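Local structure of type II secretion system protein F (Vibrio cholerae, 2VMB) at residues 9-14 / 104-109. The protein is probably a component of the type II secretion system inner membrane complex, required for energy-dependent secretion of proteases and toxins from the periplasm. Sequence-based numbering, arbitrary orientation.
Sequences ISTPDL and ENRQKM
The capped N-terminal turn of helix 11-26 packs on the long C-terminal helix 92-121, with Thr11 lying between Arg106 and Gln107. Between segments 9-14 and 104-109 the nearest CA atoms are those of Thr11 and Gln107, 4.9 Å apart. Thr11 OG1 rests against Gln107, 3.5 Å from both Gln107 CA and Gln107 CG. The Thr11 methyl CG2 sits over the centre of one face of the Arg106 guanidinium, 4.0 Å from Arg106 CZ. Arg106 has CG anti to the backbone N (chi1 177°) and the chain extended as far as NE, which carries the guanidinium over Thr11 CG2. Leu14 CD2 meets Arg106 NH1 obliquely. Two waters complete the link. Water 1 accepts from Arg106 NH1 and lies within bonding distance of Ile9 O, one of several acceptors competing for its protons. Water 2 donates to Thr11 O, 2.7 Å away, and takes a weak bond from the same NH1. Gln107 bends at chi2 (-87°). Its CG packs on the proline ring, 3.6 Å from Pro12 CG, and the two side chains cross at about a right angle. Ser10 is the N-cap: its OG accepts from Asp13 N at 3.0 Å. Asp13 also forms a salt bridge with Lys44. This is surface packing of a helix N-terminus against a second helix, within the all-helical, probably cytoplasmic domain of the GSP F family.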
loop_
_atom_site.group_PDB
_atom_site.type_symbol
_atom_site.label_atom_id
_atom_site.label_comp_id
_atom_site.label_asym_id
_atom_site.label_seq_id
_atom_site.Cartn_x
_atom_site.Cartn_y
_atom_site.Cartn_z
ATOM N N ILE A 9 7.876 -2.781 4.098
ATOM C CA ILE A 9 7.606 -4.073 3.481
ATOM C C ILE A 9 8.403 -4.181 2.170
ATOM O O ILE A 9 8.944 -3.204 1.672
ATOM C CB ILE A 9 6.079 -4.316 3.280
ATOM C CG1 ILE A 9 5.496 -3.356 2.229
ATOM C CG2 ILE A 9 5.330 -4.212 4.636
ATOM C CD1 ILE A 9 3.999 -3.438 2.102
ATOM N N SER A 10 8.472 -5.373 1.604
ATOM C CA SER A 10 9.244 -5.569 0.385
ATOM C C SER A 10 8.563 -4.825 -0.772
ATOM O O SER A 10 7.338 -4.537 -0.713
ATOM C CB SER A 10 9.390 -7.056 0.072
ATOM O OG SER A 10 8.228 -7.552 -0.575
ATOM N N THR A 11 9.349 -4.492 -1.793
ATOM C CA THR A 11 8.782 -3.817 -2.975
ATOM C C THR A 11 7.702 -4.687 -3.657
ATOM O O THR A 11 6.676 -4.164 -4.042
ATOM C CB THR A 11 9.845 -3.334 -3.997
ATOM O OG1 THR A 11 10.471 -4.444 -4.649
ATOM C CG2 THR A 11 10.930 -2.456 -3.329
ATOM N N PRO A 12 7.920 -6.011 -3.795
ATOM C CA PRO A 12 6.805 -6.806 -4.354
ATOM C C PRO A 12 5.558 -6.852 -3.451
ATOM O O PRO A 12 4.438 -6.885 -3.959
ATOM C CB PRO A 12 7.415 -8.211 -4.526
ATOM C CG PRO A 12 8.903 -7.997 -4.492
ATOM C CD PRO A 12 9.088 -6.863 -3.520
ATOM N N ASP A 13 5.748 -6.830 -2.131
ATOM C CA ASP A 13 4.615 -6.851 -1.186
ATOM C C ASP A 13 3.753 -5.587 -1.310
ATOM O O ASP A 13 2.508 -5.667 -1.255
ATOM C CB ASP A 13 5.100 -7.031 0.267
ATOM C CG ASP A 13 5.656 -8.442 0.557
ATOM O OD1 ASP A 13 5.417 -9.394 -0.216
ATOM O OD2 ASP A 13 6.353 -8.605 1.586
ATOM N N LEU A 14 4.406 -4.422 -1.453
ATOM C CA LEU A 14 3.666 -3.163 -1.639
ATOM C C LEU A 14 2.966 -3.175 -2.993
ATOM O O LEU A 14 1.817 -2.722 -3.102
ATOM C CB LEU A 14 4.571 -1.936 -1.524
ATOM C CG LEU A 14 3.900 -0.569 -1.722
ATOM C CD1 LEU A 14 2.795 -0.322 -0.665
ATOM C CD2 LEU A 14 4.974 0.541 -1.691
ATOM N N GLU A 104 4.378 -1.204 -9.024
ATOM C CA GLU A 104 4.820 -2.278 -9.924
ATOM C C GLU A 104 6.116 -1.883 -10.652
ATOM O O GLU A 104 7.035 -2.694 -10.745
ATOM C CB GLU A 104 3.715 -2.682 -10.923
ATOM C CG GLU A 104 2.935 -3.963 -10.534
ATOM C CD GLU A 104 1.561 -4.081 -11.215
ATOM O OE1 GLU A 104 1.412 -3.609 -12.359
ATOM O OE2 GLU A 104 0.628 -4.654 -10.615
ATOM N N ASN A 105 6.192 -0.641 -11.140
ATOM C CA ASN A 105 7.426 -0.146 -11.782
ATOM C C ASN A 105 8.609 -0.061 -10.799
ATOM O O ASN A 105 9.731 -0.425 -11.159
ATOM C CB ASN A 105 7.171 1.181 -12.502
ATOM C CG ASN A 105 6.424 0.998 -13.836
ATOM O OD1 ASN A 105 5.551 1.806 -14.200
ATOM N ND2 ASN A 105 6.777 -0.053 -14.577
ATOM N N ARG A 106 8.340 0.368 -9.557
ATOM C CA ARG A 106 9.320 0.371 -8.476
ATOM C C ARG A 106 9.843 -1.043 -8.167
ATOM O O ARG A 106 11.049 -1.215 -7.996
ATOM C CB ARG A 106 8.729 0.970 -7.188
ATOM C CG ARG A 106 9.642 0.949 -5.984
ATOM C CD ARG A 106 9.136 1.931 -4.920
ATOM N NE ARG A 106 9.684 1.757 -3.572
ATOM C CZ ARG A 106 9.143 1.002 -2.604
ATOM N NH1 ARG A 106 8.055 0.266 -2.834
ATOM N NH2 ARG A 106 9.718 0.949 -1.407
ATOM N N GLN A 107 8.948 -2.026 -8.102
ATOM C CA GLN A 107 9.352 -3.398 -7.811
ATOM C C GLN A 107 10.285 -3.930 -8.895
ATOM O O GLN A 107 11.336 -4.492 -8.581
ATOM C CB GLN A 107 8.160 -4.321 -7.640
ATOM C CG GLN A 107 8.550 -5.749 -7.313
ATOM C CD GLN A 107 8.817 -6.599 -8.531
ATOM O OE1 GLN A 107 8.171 -6.439 -9.565
ATOM N NE2 GLN A 107 9.766 -7.526 -8.410
ATOM N N LYS A 108 9.894 -3.754 -10.156
ATOM C CA LYS A 108 10.693 -4.225 -11.296
ATOM C C LYS A 108 12.094 -3.644 -11.305
ATOM O O LYS A 108 13.077 -4.393 -11.436
ATOM C CB LYS A 108 9.997 -3.898 -12.633
ATOM C CG LYS A 108 8.732 -4.708 -12.905
ATOM C CD LYS A 108 8.120 -4.340 -14.268
ATOM C CE LYS A 108 6.634 -4.021 -14.158
ATOM N NZ LYS A 108 5.744 -5.184 -14.485
ATOM N N MET A 109 12.184 -2.319 -11.140
ATOM C CA MET A 109 13.482 -1.653 -11.200
ATOM C C MET A 109 14.351 -2.024 -9.996
ATOM O O MET A 109 15.525 -2.313 -10.189
ATOM C CB MET A 109 13.372 -0.126 -11.371
ATOM C CG MET A 109 13.171 0.368 -12.829
ATOM S SD MET A 109 14.458 -0.012 -14.074
ATOM C CE MET A 109 15.739 1.223 -13.771
HETATM O O HOH W 1 7.866 -1.320 -0.221
HETATM O O HOH W 2 6.861 -1.600 -4.888
#